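Local coordinates for putative phosphinothricin n-acetyltransferase (Acinetobacter baylyi, PDB 2JLM), which probably transfers the acetyl group of acetyl-CoA to the amino group of L-methionine sulfoximine and L-methionine sulfone, at residues M1-P4 with S5-T8; N29-I32 with I33-A37; F147-S150 with G151-Q154. All blocks are in the same frame, centred on the assembly; numbering follows the deposited sequence.

All three contacts are local, and none lies fully in the core. Contact 1 is a surface turn about 27 Å from the centre of the chain, measured from its own centre; contacts 2 and 3, at about 13 and 17 Å, are partly buried. Contacts 1 and 3 sit on strands 7-14 and 148-159, the two outermost strands of the same sheet within this chain, and each meets another subunit, yet their centres are about 38 Å apart. Contact 2 closes helix 17-34 and touches no other chain. Chemistry follows place: hydroxyls and carbonyls knot the turn, amide and hydroxyl groups finish the helix, and an imidazole bridges a strand irregularity.

Contact 1 of 3, residues M1-P4 with S5-T8; sequences MFSP and STTT
Ser3 and Thr6 hold each other at both ends of a tight turn that leads the N-terminus into strand 7-14. Among the backbone bonds, Thr6 N donates to Ser3 O at 2.9 Å, closing a type I beta turn with Pro4 and Ser5 at its corners. Thr7 N reaches the same Ser3 O, also at 2.9 Å but more bent, a weak second bond.

Side-chain hydroxyls add a return bond. Thr6 OG1 lies between its backbone N and carbonyl carbon (chi1 52°), folded back over the turn, and accepts from Ser3 N at 2.8 Å. The hydroxyl of Ser3 leans to the same region, OG being 3.1 Å from Thr6 OG1, and takes a long, weak bond from Ser5 N.

The apolar part is small. Phe2 and Thr7 cross at about a right angle, with Phe2 CD1 3.7 Å from Thr7 CB and Phe2 CB 4.0 Å from Thr7 CG2. Thr7 CG2 also comes within 3.3 Å of Ser3 O. Thr7 OG1 bonds instead to Thr8 of the second subunit, whose strand runs parallel to this one and carries the sheet across the interface; Tyr102 of that subunit meets the Phe2 ring.

N and O of Ser3 are both engaged by Thr6, through its hydroxyl and its N, so the turn is closed from side chain and backbone alike, next to residues that meet the second subunit.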
ATOM      1  N   MET D   1     -20.701  -1.219  38.241  1.00 54.05           N
ATOM      2  CA  MET D   1     -19.524  -1.379  37.393  1.00 48.28           C
ATOM      3  C   MET D   1     -19.488  -2.735  36.677  1.00 61.16           C
ATOM      4  O   MET D   1     -20.329  -3.607  36.922  1.00 56.37           O
ATOM      5  CB  MET D   1     -18.258  -1.210  38.232  1.00 37.01           C
ATOM      6  CG  MET D   1     -18.144  -2.203  39.360  1.00 44.91           C
ATOM      7  SD  MET D   1     -16.741  -1.890  40.460  1.00 39.20           S
ATOM      8  CE  MET D   1     -15.439  -2.829  39.660  1.00 36.63           C
ATOM      9  N   PHE D   2     -18.500  -2.905  35.799  1.00 32.86           N
ATOM     10  CA  PHE D   2     -18.303  -4.158  35.070  1.00 36.29           C
ATOM     11  C   PHE D   2     -17.287  -5.079  35.736  1.00 39.92           C
ATOM     12  O   PHE D   2     -16.557  -4.669  36.643  1.00 34.30           O
ATOM     13  CB  PHE D   2     -17.857  -3.879  33.633  1.00 36.59           C
ATOM     14  CG  PHE D   2     -18.926  -3.283  32.780  1.00 52.34           C
ATOM     15  CD1 PHE D   2     -19.786  -4.096  32.063  1.00 60.67           C
ATOM     16  CD2 PHE D   2     -19.076  -1.909  32.697  1.00 42.65           C
ATOM     17  CE1 PHE D   2     -20.771  -3.552  31.275  1.00 46.88           C
ATOM     18  CE2 PHE D   2     -20.066  -1.359  31.912  1.00 70.40           C
ATOM     19  CZ  PHE D   2     -20.915  -2.182  31.199  1.00 78.16           C
ATOM     20  N   SER D   3     -17.253  -6.329  35.276  1.00 36.41           N
ATOM     21  CA  SER D   3     -16.317  -7.326  35.788  1.00 27.84           C
ATOM     22  C   SER D   3     -16.134  -8.401  34.728  1.00 52.27           C
ATOM     23  O   SER D   3     -16.903  -8.456  33.766  1.00 42.65           O
ATOM     24  CB  SER D   3     -16.837  -7.943  37.092  1.00 41.11           C
ATOM     25  OG  SER D   3     -18.055  -8.643  36.891  1.00 52.04           O
ATOM     26  N   PRO D   4     -15.106  -9.251  34.891  1.00 60.06           N
ATOM     27  CA  PRO D   4     -14.823 -10.350  33.953  1.00 36.77           C
ATOM     28  C   PRO D   4     -15.933 -11.392  33.958  1.00 59.49           C
ATOM     29  O   PRO D   4     -15.932 -12.304  33.133  1.00 67.40           O
ATOM     30  CB  PRO D   4     -13.530 -10.962  34.514  1.00 66.43           C
ATOM     31  CG  PRO D   4     -13.502 -10.518  35.957  1.00 67.13           C
ATOM     32  CD  PRO D   4     -14.046  -9.127  35.905  1.00 55.03           C
ATOM     33  N   SER D   5     -16.870 -11.252  34.891  1.00 57.61           N
ATOM     34  CA  SER D   5     -18.020 -12.140  34.950  1.00 65.14           C
ATOM     35  C   SER D   5     -19.239 -11.510  34.275  1.00 50.92           C
ATOM     36  O   SER D   5     -20.198 -12.204  33.941  1.00 43.39           O
ATOM     37  CB  SER D   5     -18.340 -12.512  36.400  1.00 54.44           C
ATOM     38  OG  SER D   5     -17.233 -13.146  37.019  1.00 60.96           O
ATOM     39  N   THR D   6     -19.204 -10.197  34.072  1.00 39.20           N
ATOM     40  CA  THR D   6     -20.322  -9.508  33.422  1.00 51.06           C
ATOM     41  C   THR D   6     -20.012  -9.015  32.013  1.00 48.08           C
ATOM     42  O   THR D   6     -20.920  -8.594  31.293  1.00 54.61           O
ATOM     43  CB  THR D   6     -20.843  -8.308  34.255  1.00 52.73           C
ATOM     44  OG1 THR D   6     -19.753  -7.448  34.614  1.00 50.05           O
ATOM     45  CG2 THR D   6     -21.555  -8.797  35.512  1.00 40.36           C
ATOM     46  N   THR D   7     -18.740  -9.049  31.618  1.00 41.90           N
ATOM     47  CA  THR D   7     -18.365  -8.518  30.309  1.00 37.64           C
ATOM     48  C   THR D   7     -17.146  -9.173  29.667  1.00 51.61           C
ATOM     49  O   THR D   7     -16.190  -9.555  30.346  1.00 40.08           O
ATOM     50  CB  THR D   7     -18.146  -6.990  30.350  1.00 61.61           C
ATOM     51  OG1 THR D   7     -18.172  -6.469  29.016  1.00 59.25           O
ATOM     52  CG2 THR D   7     -16.815  -6.651  31.007  1.00 44.58           C
ATOM     53  N   THR D   8     -17.202  -9.299  28.346  1.00 51.30           N
ATOM     54  CA  THR D   8     -16.060  -9.747  27.567  1.00 30.05           C
ATOM     55  C   THR D   8     -15.354  -8.531  27.005  1.00 38.24           C
ATOM     56  O   THR D   8     -15.928  -7.765  26.225  1.00 37.86           O
ATOM     57  CB  THR D   8     -16.475 -10.641  26.394  1.00 42.17           C
ATOM     58  OG1 THR D   8     -17.041 -11.856  26.894  1.00 39.32           O
ATOM     59  CG2 THR D   8     -15.259 -10.974  25.530  1.00 41.93           C
TER

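Contact 2 of 3, residues N29-I32 with I33-A37; sequences NDAI and INSTA
Asp30 and Asn34, Ala31 and Ser35 pair one turn apart at the C-terminal end of helix 17-34, the first helix of this GNAT-fold acetyltransferase. The backbone runs out regularly: Ile33 N bonds to Asn29 O and Asn34 N to Asp30 O, each at 3.0 Å. Ser35 is the first residue to leave helical angles, and its N still bonds to Ala31 O.

Side-chain hydrogen bonds reinforce this last turn. Ser35 OG, turned in between its own N and carbonyl carbon (chi1 77°), donates to Ala31 O at 2.8 Å, in the carbonyl plane and on a lone pair. Ala31 O is thus gripped twice by one residue, by OG in the plane and by N from above it. The same OG accepts from Ala37 N at 3.1 Å, an ST turn that bends the chain as it leaves the helix. On another side of the helix Asn34 ND2 donates to Asp30 OD1 at 3.0 Å. The oxygen lies near the amide plane but is met from above the carboxylate, the two flat groups being 55° apart; a weaker bond from ND2 to Asp30 O accompanies it.

Charge enters from elsewhere. Asp30 OD2 makes a salt bridge with Arg103, in the loop before helix 107-121; in GNAT relatives this loop binds the pyrophosphate of acetyl-CoA. Lys159 NZ bonds to Ile32 O and Ser35 O, probably offsetting the negative end of the helix dipole.

Van der Waals contacts are few: Ile32 CG2 meets Ile33 CD1 at 3.7 Å, and Ile33 CD1 folds back along the helix to within 3.1 Å of Asn29 O.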
ATOM      1  N   ASN D  29     -15.537 -23.582   9.172  1.00 41.23           N
ATOM      2  CA  ASN D  29     -16.040 -24.949   9.095  1.00 34.74           C
ATOM      3  C   ASN D  29     -17.229 -25.185  10.008  1.00 40.60           C
ATOM      4  O   ASN D  29     -18.126 -25.970   9.679  1.00 47.76           O
ATOM      5  CB  ASN D  29     -14.932 -25.959   9.357  1.00 39.12           C
ATOM      6  CG  ASN D  29     -13.908 -25.978   8.253  1.00 53.21           C
ATOM      7  OD1 ASN D  29     -14.190 -25.553   7.132  1.00 54.20           O
ATOM      8  ND2 ASN D  29     -12.710 -26.459   8.559  1.00 59.22           N
ATOM      9  N   ASP D  30     -17.256 -24.493  11.143  1.00 28.16           N
ATOM     10  CA  ASP D  30     -18.400 -24.621  12.037  1.00 41.73           C
ATOM     11  C   ASP D  30     -19.650 -24.080  11.357  1.00 58.42           C
ATOM     12  O   ASP D  30     -20.725 -24.678  11.448  1.00 46.21           O
ATOM     13  CB  ASP D  30     -18.180 -23.888  13.355  1.00 24.65           C
ATOM     14  CG  ASP D  30     -19.483 -23.638  14.095  1.00 69.15           C
ATOM     15  OD1 ASP D  30     -20.018 -24.579  14.723  1.00 35.25           O
ATOM     16  OD2 ASP D  30     -19.986 -22.497  14.031  1.00 58.63           O
ATOM     17  N   ALA D  31     -19.496 -22.945  10.677  1.00 35.96           N
ATOM     18  CA  ALA D  31     -20.604 -22.318   9.962  1.00 52.86           C
ATOM     19  C   ALA D  31     -21.036 -23.166   8.773  1.00 48.01           C
ATOM     20  O   ALA D  31     -22.216 -23.207   8.427  1.00 32.82           O
ATOM     21  CB  ALA D  31     -20.218 -20.927   9.498  1.00 25.00           C
ATOM     22  N   ILE D  32     -20.073 -23.833   8.148  1.00 39.20           N
ATOM     23  CA  ILE D  32     -20.355 -24.680   6.996  1.00 41.05           C
ATOM     24  C   ILE D  32     -21.187 -25.884   7.408  1.00 61.12           C
ATOM     25  O   ILE D  32     -22.145 -26.261   6.728  1.00 35.54           O
ATOM     26  CB  ILE D  32     -19.057 -25.175   6.340  1.00 36.01           C
ATOM     27  CG1 ILE D  32     -18.353 -24.016   5.638  1.00 38.58           C
ATOM     28  CG2 ILE D  32     -19.343 -26.327   5.361  1.00 36.60           C
ATOM     29  CD1 ILE D  32     -16.991 -24.363   5.091  1.00 26.32           C
ATOM     30  N   ILE D  33     -20.822 -26.478   8.537  1.00 41.19           N
ATOM     31  CA  ILE D  33     -21.456 -27.712   8.982  1.00 44.36           C
ATOM     32  C   ILE D  33     -22.819 -27.484   9.636  1.00 55.93           C
ATOM     33  O   ILE D  33     -23.726 -28.308   9.509  1.00 46.91           O
ATOM     34  CB  ILE D  33     -20.529 -28.485   9.946  1.00 57.41           C
ATOM     35  CG1 ILE D  33     -19.574 -29.382   9.155  1.00 62.91           C
ATOM     36  CG2 ILE D  33     -21.336 -29.305  10.934  1.00 42.70           C
ATOM     37  CD1 ILE D  33     -18.658 -28.629   8.207  1.00 54.92           C
ATOM     38  N   ASN D  34     -22.977 -26.359  10.319  1.00 31.80           N
ATOM     39  CA  ASN D  34     -24.144 -26.180  11.171  1.00 45.83           C
ATOM     40  C   ASN D  34     -25.151 -25.112  10.744  1.00 68.33           C
ATOM     41  O   ASN D  34     -26.228 -25.018  11.329  1.00 62.59           O
ATOM     42  CB  ASN D  34     -23.702 -25.963  12.624  1.00 46.44           C
ATOM     43  CG  ASN D  34     -22.898 -27.139  13.162  1.00 67.59           C
ATOM     44  OD1 ASN D  34     -23.352 -28.285  13.121  1.00 49.62           O
ATOM     45  ND2 ASN D  34     -21.693 -26.863  13.654  1.00 38.57           N
ATOM     46  N   SER D  35     -24.822 -24.322   9.723  1.00 61.55           N
ATOM     47  CA  SER D  35     -25.716 -23.235   9.315  1.00 45.22           C
ATOM     48  C   SER D  35     -25.806 -23.015   7.809  1.00 50.11           C
ATOM     49  O   SER D  35     -25.070 -23.627   7.023  1.00 37.43           O
ATOM     50  CB  SER D  35     -25.299 -21.924   9.984  1.00 44.33           C
ATOM     51  OG  SER D  35     -24.156 -21.379   9.344  1.00 43.75           O
ATOM     52  N   THR D  36     -26.716 -22.123   7.427  1.00 35.04           N
ATOM     53  CA  THR D  36     -26.872 -21.722   6.030  1.00 41.82           C
ATOM     54  C   THR D  36     -26.042 -20.478   5.731  1.00 45.61           C
ATOM     55  O   THR D  36     -26.271 -19.797   4.734  1.00 48.54           O
ATOM     56  CB  THR D  36     -28.352 -21.427   5.686  1.00 57.77           C
ATOM     57  OG1 THR D  36     -28.859 -20.394   6.540  1.00 31.19           O
ATOM     58  CG2 THR D  36     -29.203 -22.667   5.861  1.00 34.44           C
ATOM     59  N   ALA D  37     -25.075 -20.194   6.601  1.00 49.33           N
ATOM     60  CA  ALA D  37     -24.337 -18.930   6.573  1.00 45.02           C
ATOM     61  C   ALA D  37     -23.198 -18.932   5.565  1.00 58.88           C
ATOM     62  O   ALA D  37     -22.729 -17.876   5.131  1.00 67.64           O
TER

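Contact 3 of 3, residues F147-S150 with G151-Q154; sequences FIHS and GTIQ
His149 reaches forward over Gly151 to Thr152, where NE2 and OG1 share a nearly straight hydrogen bond of 2.9 Å (164°), either atom being a possible donor. The hydroxyl lies at the edge of the imidazole, in its plane, and the two side chains cross at about a right angle. Below the bond Gly151 passes under one face of the ring: its CA makes a CH-pi contact 4.0 Å from the ring centroid, and its N sits toward the rim. An extended first torsion at His149 (CG anti to N, chi1 -179°) sends the ring along the strand.

The break in the strand is consistent with a beta bulge: Ser150 and Gly151 both bond through their backbones to Phe168 of strand 162-172, the other arm of the hairpin. Ser150 takes near-helical angles, and Gly151 has a phi of 148°, at which a CB would jam against Ser150 O. Residues three apart thereby face the same way.

Farther out, Tyr169 meets the His149 ring, and Ser150 OG donates a hydrogen bond to Gln170 OE1. Backbone bonds from Ser150 and Thr152 join this outer strand to the third subunit.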
ATOM      1  N   PHE D 147     -28.551  -1.019   6.274  1.00 19.33           N
ATOM      2  CA  PHE D 147     -28.719  -1.767   5.034  1.00 25.92           C
ATOM      3  C   PHE D 147     -30.178  -1.787   4.660  1.00 23.31           C
ATOM      4  O   PHE D 147     -31.053  -1.752   5.522  1.00 22.07           O
ATOM      5  CB  PHE D 147     -28.228  -3.206   5.155  1.00  7.88           C
ATOM      6  CG  PHE D 147     -26.732  -3.331   5.175  1.00 22.62           C
ATOM      7  CD1 PHE D 147     -26.052  -3.863   4.090  1.00  8.32           C
ATOM      8  CD2 PHE D 147     -26.006  -2.922   6.283  1.00  9.78           C
ATOM      9  CE1 PHE D 147     -24.678  -4.000   4.120  1.00 13.32           C
ATOM     10  CE2 PHE D 147     -24.640  -3.048   6.316  1.00 17.10           C
ATOM     11  CZ  PHE D 147     -23.969  -3.587   5.231  1.00 18.69           C
ATOM     12  N   ILE D 148     -30.426  -1.857   3.360  1.00 21.32           N
ATOM     13  CA  ILE D 148     -31.768  -1.935   2.837  1.00 16.51           C
ATOM     14  C   ILE D 148     -31.918  -3.217   2.034  1.00 19.63           C
ATOM     15  O   ILE D 148     -30.989  -3.651   1.345  1.00 31.63           O
ATOM     16  CB  ILE D 148     -32.064  -0.723   1.933  1.00 23.85           C
ATOM     17  CG1 ILE D 148     -31.820   0.578   2.703  1.00 42.65           C
ATOM     18  CG2 ILE D 148     -33.487  -0.761   1.445  1.00 21.20           C
ATOM     19  N   HIS D 149     -33.101  -3.809   2.125  1.00 23.49           N
ATOM     20  CA  HIS D 149     -33.431  -5.021   1.400  1.00 21.31           C
ATOM     21  C   HIS D 149     -33.490  -4.750  -0.113  1.00 20.62           C
ATOM     22  O   HIS D 149     -34.321  -3.979  -0.576  1.00 19.52           O
ATOM     23  CB  HIS D 149     -34.768  -5.548   1.916  1.00 18.67           C
ATOM     24  CG  HIS D 149     -35.214  -6.812   1.259  1.00 23.73           C
ATOM     25  ND1 HIS D 149     -36.505  -7.010   0.820  1.00 37.97           N
ATOM     26  CD2 HIS D 149     -34.533  -7.940   0.941  1.00 14.86           C
ATOM     27  CE1 HIS D 149     -36.605  -8.208   0.274  1.00 38.51           C
ATOM     28  NE2 HIS D 149     -35.423  -8.792   0.332  1.00 19.79           N
ATOM     29  N   SER D 150     -32.592  -5.354  -0.883  1.00 20.27           N
ATOM     30  CA  SER D 150     -32.524  -5.073  -2.324  1.00 26.74           C
ATOM     31  C   SER D 150     -33.408  -6.025  -3.116  1.00 29.95           C
ATOM     32  O   SER D 150     -33.802  -5.734  -4.250  1.00 25.32           O
ATOM     33  CB  SER D 150     -31.089  -5.182  -2.839  1.00 31.45           C
ATOM     34  OG  SER D 150     -30.207  -4.311  -2.152  1.00 20.95           O
ATOM     35  N   GLY D 151     -33.688  -7.174  -2.513  1.00 16.50           N
ATOM     36  CA  GLY D 151     -34.531  -8.177  -3.114  1.00 24.47           C
ATOM     37  C   GLY D 151     -34.062  -9.542  -2.670  1.00 19.65           C
ATOM     38  O   GLY D 151     -33.064  -9.658  -1.955  1.00 23.21           O
ATOM     39  N   THR D 152     -34.758 -10.576  -3.126  1.00 19.86           N
ATOM     40  CA  THR D 152     -34.499 -11.937  -2.682  1.00 21.31           C
ATOM     41  C   THR D 152     -34.653 -12.908  -3.846  1.00 22.30           C
ATOM     42  O   THR D 152     -35.668 -12.899  -4.523  1.00 30.76           O
ATOM     43  CB  THR D 152     -35.498 -12.328  -1.578  1.00 16.43           C
ATOM     44  OG1 THR D 152     -35.232 -11.556  -0.400  1.00 35.46           O
ATOM     45  CG2 THR D 152     -35.409 -13.823  -1.259  1.00 14.32           C
ATOM     46  N   ILE D 153     -33.640 -13.730  -4.086  1.00 23.20           N
ATOM     47  CA  ILE D 153     -33.737 -14.767  -5.111  1.00 33.40           C
ATOM     48  C   ILE D 153     -34.252 -16.071  -4.500  1.00 20.47           C
ATOM     49  O   ILE D 153     -33.513 -16.801  -3.837  1.00 28.40           O
ATOM     50  CB  ILE D 153     -32.391 -14.989  -5.833  1.00 22.11           C
ATOM     51  CG1 ILE D 153     -31.925 -13.669  -6.463  1.00 24.34           C
ATOM     52  CG2 ILE D 153     -32.544 -16.064  -6.905  1.00 21.37           C
ATOM     53  CD1 ILE D 153     -30.618 -13.748  -7.184  1.00 26.70           C
ATOM     54  N   GLN D 154     -35.531 -16.347  -4.717  1.00 13.42           N
ATOM     55  CA  GLN D 154     -36.191 -17.472  -4.069  1.00 25.54           C
ATOM     56  C   GLN D 154     -35.599 -18.790  -4.533  1.00 18.77           C
ATOM     57  O   GLN D 154     -35.349 -18.980  -5.720  1.00 24.26           O
ATOM     58  CB  GLN D 154     -37.699 -17.419  -4.324  1.00 15.65           C
ATOM     59  CG  GLN D 154     -38.243 -16.000  -4.269  1.00 40.32           C
ATOM     60  CD  GLN D 154     -39.757 -15.930  -4.363  1.00 56.34           C
ATOM     61  OE1 GLN D 154     -40.452 -16.916  -4.129  1.00 44.09           O
ATOM     62  NE2 GLN D 154     -40.276 -14.755  -4.696  1.00 51.74           N
TER